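Local coordinates for beta-lactamase domain protein (Burkholderia ambifaria, PDB 5I0P) that probably acts as a metal-dependent hydrolase of the metallo-beta-lactamase superfamily, binding two zinc ions in one active-site centre, at residues Pro35-Leu40 with Arg203-Val208; Ser230-Leu235 with Pro275-Pro280. All blocks are in the same frame, centred on the assembly; numbering follows the deposited sequence.

Contact 1 of 2, residues Pro35-Leu40 with Arg203-Val208; sequences PGVRWL and RTWRVV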
loop_
_atom_site.group_PDB
_atom_site.type_symbol
_atom_site.label_atom_id
_atom_site.label_comp_id
_atom_site.label_asym_id
_atom_site.label_seq_id
_atom_site.Cartn_x
_atom_site.Cartn_y
_atom_site.Cartn_z
ATOM N N PRO A 35 15.471 1.183 -17.508
ATOM C CA PRO A 35 15.370 2.179 -18.588
ATOM C C PRO A 35 13.990 2.820 -18.602
ATOM O O PRO A 35 12.964 2.136 -18.644
ATOM C CB PRO A 35 15.645 1.352 -19.848
ATOM C CG PRO A 35 16.459 0.176 -19.355
ATOM C CD PRO A 35 15.905 -0.135 -18.005
ATOM N N GLY A 36 13.966 4.142 -18.481
ATOM C CA GLY A 36 12.713 4.855 -18.386
ATOM C C GLY A 36 11.992 4.769 -17.051
ATOM O O GLY A 36 10.858 5.259 -16.945
ATOM N N VAL A 37 12.597 4.186 -16.016
ATOM C CA VAL A 37 11.943 4.059 -14.706
ATOM C C VAL A 37 12.830 4.709 -13.663
ATOM O O VAL A 37 13.963 4.260 -13.425
ATOM C CB VAL A 37 11.635 2.606 -14.341
ATOM C CG1 VAL A 37 10.797 2.560 -13.076
ATOM C CG2 VAL A 37 10.887 1.969 -15.461
ATOM N N ARG A 38 12.339 5.794 -13.075
ATOM C CA ARG A 38 13.099 6.556 -12.090
ATOM C C ARG A 38 12.487 6.437 -10.699
ATOM O O ARG A 38 11.257 6.427 -10.532
ATOM C CB ARG A 38 13.187 8.009 -12.506
ATOM C CG ARG A 38 14.016 8.219 -13.766
ATOM C CD ARG A 38 14.307 9.706 -13.921
ATOM N NE ARG A 38 14.988 10.072 -15.157
ATOM C CZ ARG A 38 15.124 11.338 -15.550
ATOM N NH1 ARG A 38 14.625 12.310 -14.789
ATOM N NH2 ARG A 38 15.738 11.645 -16.688
ATOM N N TRP A 39 13.367 6.299 -9.718
ATOM C CA TRP A 39 13.027 6.076 -8.313
ATOM C C TRP A 39 13.230 7.385 -7.556
ATOM O O TRP A 39 14.305 7.986 -7.621
ATOM C CB TRP A 39 13.902 4.944 -7.764
ATOM C CG TRP A 39 13.882 4.691 -6.264
ATOM C CD1 TRP A 39 12.920 5.058 -5.368
ATOM C CD2 TRP A 39 14.894 4.012 -5.505
ATOM N NE1 TRP A 39 13.264 4.655 -4.108
ATOM C CE2 TRP A 39 14.471 4.012 -4.155
ATOM C CE3 TRP A 39 16.124 3.414 -5.837
ATOM C CZ2 TRP A 39 15.229 3.422 -3.123
ATOM C CZ3 TRP A 39 16.870 2.833 -4.834
ATOM C CH2 TRP A 39 16.424 2.851 -3.483
ATOM N N LEU A 40 12.190 7.849 -6.889
ATOM C CA LEU A 40 12.273 8.963 -5.964
ATOM C C LEU A 40 11.997 8.438 -4.567
ATOM O O LEU A 40 11.223 7.481 -4.389
ATOM C CB LEU A 40 11.239 10.040 -6.237
ATOM C CG LEU A 40 10.618 10.611 -7.503
ATOM C CD1 LEU A 40 10.165 9.610 -8.567
ATOM C CD2 LEU A 40 9.420 11.332 -6.942
ATOM N N ARG A 203 6.579 -0.002 -22.214
ATOM C CA ARG A 203 6.121 -1.153 -21.474
ATOM C C ARG A 203 4.603 -1.236 -21.485
ATOM O O ARG A 203 3.889 -0.246 -21.675
ATOM C CB ARG A 203 6.629 -1.114 -20.044
ATOM C CG ARG A 203 8.121 -1.288 -19.920
ATOM C CD ARG A 203 8.584 -1.217 -18.426
ATOM N NE ARG A 203 10.028 -1.312 -18.331
ATOM C CZ ARG A 203 10.824 -0.255 -18.430
ATOM N NH1 ARG A 203 10.291 0.948 -18.613
ATOM N NH2 ARG A 203 12.140 -0.393 -18.326
ATOM N N THR A 204 4.127 -2.450 -21.311
ATOM C CA THR A 204 2.744 -2.711 -20.961
ATOM C C THR A 204 2.741 -3.142 -19.505
ATOM O O THR A 204 3.233 -4.224 -19.176
ATOM C CB THR A 204 2.153 -3.781 -21.865
ATOM O OG1 THR A 204 2.158 -3.276 -23.190
ATOM C CG2 THR A 204 0.711 -4.100 -21.460
ATOM N N TRP A 205 2.243 -2.276 -18.635
ATOM C CA TRP A 205 2.073 -2.596 -17.221
ATOM C C TRP A 205 0.674 -3.169 -17.025
ATOM O O TRP A 205 -0.323 -2.543 -17.426
ATOM C CB TRP A 205 2.251 -1.360 -16.362
ATOM C CG TRP A 205 3.567 -0.741 -16.447
ATOM C CD1 TRP A 205 3.968 0.223 -17.336
ATOM C CD2 TRP A 205 4.693 -0.992 -15.589
ATOM N NE1 TRP A 205 5.271 0.583 -17.082
ATOM C CE2 TRP A 205 5.739 -0.140 -16.011
ATOM C CE3 TRP A 205 4.914 -1.846 -14.491
ATOM C CZ2 TRP A 205 6.993 -0.129 -15.390
ATOM C CZ3 TRP A 205 6.163 -1.825 -13.864
ATOM C CH2 TRP A 205 7.187 -0.979 -14.328
ATOM N N ARG A 206 0.603 -4.367 -16.455
ATOM C CA ARG A 206 -0.659 -5.047 -16.202
ATOM C C ARG A 206 -1.150 -4.715 -14.791
ATOM O O ARG A 206 -0.394 -4.828 -13.828
ATOM C CB ARG A 206 -0.454 -6.552 -16.395
ATOM C CG ARG A 206 -1.702 -7.409 -16.228
ATOM C CD ARG A 206 -1.816 -8.432 -17.352
ATOM N NE ARG A 206 -1.706 -7.817 -18.678
ATOM C CZ ARG A 206 -2.748 -7.481 -19.434
ATOM N NH1 ARG A 206 -3.981 -7.700 -19.002
ATOM N NH2 ARG A 206 -2.559 -6.941 -20.627
ATOM N N VAL A 207 -2.412 -4.310 -14.658
ATOM C CA VAL A 207 -2.939 -4.049 -13.325
ATOM C C VAL A 207 -3.123 -5.357 -12.577
ATOM O O VAL A 207 -3.791 -6.278 -13.063
ATOM C CB VAL A 207 -4.272 -3.297 -13.390
ATOM C CG1 VAL A 207 -4.963 -3.325 -11.996
ATOM C CG2 VAL A 207 -4.054 -1.853 -13.846
ATOM N N VAL A 208 -2.532 -5.446 -11.389
ATOM C CA VAL A 208 -2.691 -6.598 -10.511
ATOM C C VAL A 208 -3.283 -6.092 -9.196
ATOM O O VAL A 208 -2.637 -5.323 -8.465
ATOM C CB VAL A 208 -1.365 -7.346 -10.305
ATOM C CG1 VAL A 208 -1.552 -8.508 -9.326
ATOM C CG2 VAL A 208 -0.849 -7.857 -11.661
#
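Gly-36 and Arg-203 are the residues whose CA atoms lie nearest, 9.4 Å apart, a spacing that leaves side chains to join the loop and start of strand 37-43 to strand 203-210. These strands belong to different sheets, the two that form the beta sandwich of the metallo-beta-lactamase fold, and this contact bridges them near one margin. The principal link is made by Arg-203. CG lies anti to the carbonyl carbon, beside the backbone N (chi1 -68°), the chain then runs extended as far as NE, and a turn about CD-NE (chi4 86°) sets the guanidinium so that its NH1 and NH2 end meets the carbonyl oxygen of Pro-35. Both nitrogens donate to that single atom: NH2 of Arg-203 lies 2.7 Å from Pro-35 O, in the carbonyl plane on a lone pair, while NH1 of Arg-203 stands 2.9 Å from the same oxygen, almost in line with the C=O bond. The oxygen itself is coplanar with the guanidinium, yet neither bond is straight, since two nearly parallel N-H bonds cannot both aim straight at one atom. The third nitrogen, NE, forms a salt bridge with Asp-225, which gives the charge its anionic partner. Van der Waals contact supplements this grip. Val-37 lays CG2 over one face of the guanidinium, 3.4 Å from Arg-203 NH1, and presents the same methyl at the edge of the Trp-205 indole, an apolar contact with CG2 of Val-37 4.4 Å from CZ2 of Trp-205. The chemistry implies a directional join between the sheets: held at three nitrogens by Pro-35 O and Asp-225, the guanidinium has little freedom to turn, and the valine methyl covers one of its faces.

Contact 2 of 2, residues Ser230-Leu235 with Pro275-Pro280; sequences SGDMVL and PSHGKP. With ZN (zinc ion), chain F; ZN (zinc ion), chain E.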
loop_
_atom_site.group_PDB
_atom_site.type_symbol
_atom_site.label_atom_id
_atom_site.label_comp_id
_atom_site.label_asym_id
_atom_site.label_seq_id
_atom_site.Cartn_x
_atom_site.Cartn_y
_atom_site.Cartn_z
ATOM N N SER A 230 5.133 -2.750 -6.638
ATOM C CA SER A 230 4.379 -3.615 -5.749
ATOM C C SER A 230 3.507 -2.855 -4.768
ATOM O O SER A 230 2.700 -3.487 -4.078
ATOM C CB SER A 230 5.316 -4.556 -4.980
ATOM O OG SER A 230 6.128 -3.870 -4.065
ATOM N N GLY A 231 3.597 -1.526 -4.732
ATOM C CA GLY A 231 2.796 -0.775 -3.772
ATOM C C GLY A 231 3.168 -1.205 -2.366
ATOM O O GLY A 231 4.347 -1.374 -2.031
ATOM N N ASP A 232 2.162 -1.419 -1.534
ATOM C CA ASP A 232 2.400 -1.921 -0.195
ATOM C C ASP A 232 2.147 -3.420 -0.086
ATOM O O ASP A 232 2.204 -3.950 1.023
ATOM C CB ASP A 232 1.515 -1.216 0.835
ATOM C CG ASP A 232 1.929 0.209 1.135
ATOM O OD1 ASP A 232 2.963 0.734 0.693
ATOM O OD2 ASP A 232 1.167 0.834 1.868
ATOM N N MET A 233 1.857 -4.120 -1.192
ATOM C CA MET A 233 1.481 -5.527 -1.062
ATOM C C MET A 233 2.692 -6.408 -0.754
ATOM O O MET A 233 2.581 -7.373 0.019
ATOM C CB MET A 233 0.758 -6.018 -2.324
ATOM C CG MET A 233 -0.580 -5.373 -2.491
ATOM S SD MET A 233 -1.767 -5.870 -1.208
ATOM C CE MET A 233 -1.983 -7.625 -1.538
ATOM N N VAL A 234 3.857 -6.093 -1.318
ATOM C CA VAL A 234 5.088 -6.847 -1.024
ATOM C C VAL A 234 6.163 -5.842 -0.643
ATOM O O VAL A 234 6.703 -5.140 -1.515
ATOM C CB VAL A 234 5.574 -7.712 -2.198
ATOM C CG1 VAL A 234 6.716 -8.621 -1.729
ATOM C CG2 VAL A 234 4.415 -8.508 -2.853
ATOM N N LEU A 235 6.474 -5.768 0.649
ATOM C CA LEU A 235 7.520 -4.900 1.105
ATOM C C LEU A 235 8.711 -5.729 1.600
ATOM O O LEU A 235 8.517 -6.767 2.237
ATOM C CB LEU A 235 7.026 -3.977 2.209
ATOM C CG LEU A 235 5.777 -3.191 1.834
ATOM C CD1 LEU A 235 5.176 -2.486 3.071
ATOM C CD2 LEU A 235 6.060 -2.223 0.746
ATOM N N PRO A 275 9.147 -1.626 -4.385
ATOM C CA PRO A 275 8.183 -1.476 -3.296
ATOM C C PRO A 275 8.136 -0.036 -2.826
ATOM O O PRO A 275 9.092 0.729 -2.977
ATOM C CB PRO A 275 8.773 -2.361 -2.201
ATOM C CG PRO A 275 10.307 -2.080 -2.379
ATOM C CD PRO A 275 10.507 -1.895 -3.887
ATOM N N SER A 276 7.007 0.311 -2.222
ATOM C CA SER A 276 6.842 1.687 -1.799
ATOM C C SER A 276 7.602 2.011 -0.526
ATOM O O SER A 276 7.724 3.188 -0.189
ATOM C CB SER A 276 5.365 2.006 -1.680
ATOM O OG SER A 276 4.845 2.032 -3.013
ATOM N N HIS A 277 8.111 1.005 0.182
ATOM C CA HIS A 277 8.927 1.218 1.369
ATOM C C HIS A 277 10.009 0.144 1.386
ATOM O O HIS A 277 9.704 -1.035 1.196
ATOM C CB HIS A 277 8.072 1.201 2.654
ATOM C CG HIS A 277 6.812 2.007 2.536
ATOM N ND1 HIS A 277 6.756 3.364 2.800
ATOM C CD2 HIS A 277 5.554 1.647 2.181
ATOM C CE1 HIS A 277 5.518 3.802 2.620
ATOM N NE2 HIS A 277 4.773 2.784 2.235
ATOM N N GLY A 278 11.260 0.544 1.626
ATOM C CA GLY A 278 12.396 -0.339 1.430
ATOM C C GLY A 278 13.135 0.013 0.157
ATOM O O GLY A 278 13.055 1.134 -0.331
ATOM N N LYS A 279 13.855 -0.971 -0.392
ATOM C CA LYS A 279 14.676 -0.752 -1.581
ATOM C C LYS A 279 14.257 -1.705 -2.689
ATOM O O LYS A 279 13.721 -2.780 -2.403
ATOM C CB LYS A 279 16.199 -0.904 -1.293
ATOM C CG LYS A 279 16.645 0.009 -0.166
ATOM C CD LYS A 279 18.126 0.080 0.153
ATOM C CE LYS A 279 18.706 -1.130 0.761
ATOM N NZ LYS A 279 20.094 -0.761 1.073
ATOM N N PRO A 280 14.456 -1.327 -3.958
ATOM C CA PRO A 280 14.241 -2.285 -5.056
ATOM C C PRO A 280 15.008 -3.572 -4.775
ATOM O O PRO A 280 16.128 -3.556 -4.243
ATOM C CB PRO A 280 14.800 -1.561 -6.292
ATOM C CG PRO A 280 14.704 -0.096 -5.980
ATOM C CD PRO A 280 14.852 0.009 -4.444
HETATM ZN ZN ZN F . 2.507 2.826 2.034
HETATM ZN ZN ZN E . -0.713 1.470 2.520
HETATM O O HOH W 1 5.650 0.441 -5.213
#
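Asp-232 and His-277 meet at a zinc ion where the loops after strands 227-231 and 272-275 converge, the binuclear metal centre of the metallo-beta-lactamase fold. Metal bonds dominate the contact. The Asp-232 carboxylate binds the zinc of chain F through both oxygens, OD1 at 2.5 Å from the ion, and OD2 also reaches the zinc of chain E, at 2.1 Å, so one aspartate bridges the pair. His-277 approaches from the other segment, its NE2 lying 2.3 Å from the zinc of chain F. Carboxylate and imidazole are turned 44° apart, and Asp-232 OD1 sits at the ring edge near the imidazole plane, 3.1 Å from His-277 CD2. Asp-106 and His-107 complete this site, whereas His-102, His-104 and His-213 complete the neighbouring one. In the second shell, His-277 ND1 is hydrogen-bonded to the backbone O of His-50, which helps fix the rotation of the ring and orient NE2 to the metal.

Polar bonds behind the metals join the two backbones. Ser-276 N donates to Gly-231 O at 3.2 Å, fairly straight but tilted 33° from the carbonyl plane. A water adds a second connection, accepting from Gly-231 N and hydrogen-bonding to Ser-276 OG. Within segment 230-235, Ser-230 OG donates to Val-234 O and thereby closes the loop that carries Asp-232.

Apolar packing fills the flank of the site. Leu-235 CD2 lies 4.0 Å from Pro-275 CB and also borders the edge of the His-277 ring. The proline is also met by a hydroxyl: with chi1 at 68°, Ser-230 places OG between its backbone N and carbonyl carbon, where it comes to 3.2 Å from Pro-275 CA.

Contact 2 is wholly buried near the middle of the chain, whereas contact 1 lies farther out and is only partly buried. Contact 1 spans the two sheets of the sandwich; contact 2 joins neighbouring strand ends within the sheet that also contains 203-208. Their chemistry follows this placement: an arginine-to-backbone bond with aliphatic cover at the margin, metal coordination with serine, water and proline packing at the centre. Although their centres stand 14 Å apart, the two meet where Trp-39 CH2 packs 3.4 Å from Pro-280 CD. Asn-52 connects them as well, bonding Trp-39 NE1 through OD1 and Pro-275 O through ND2.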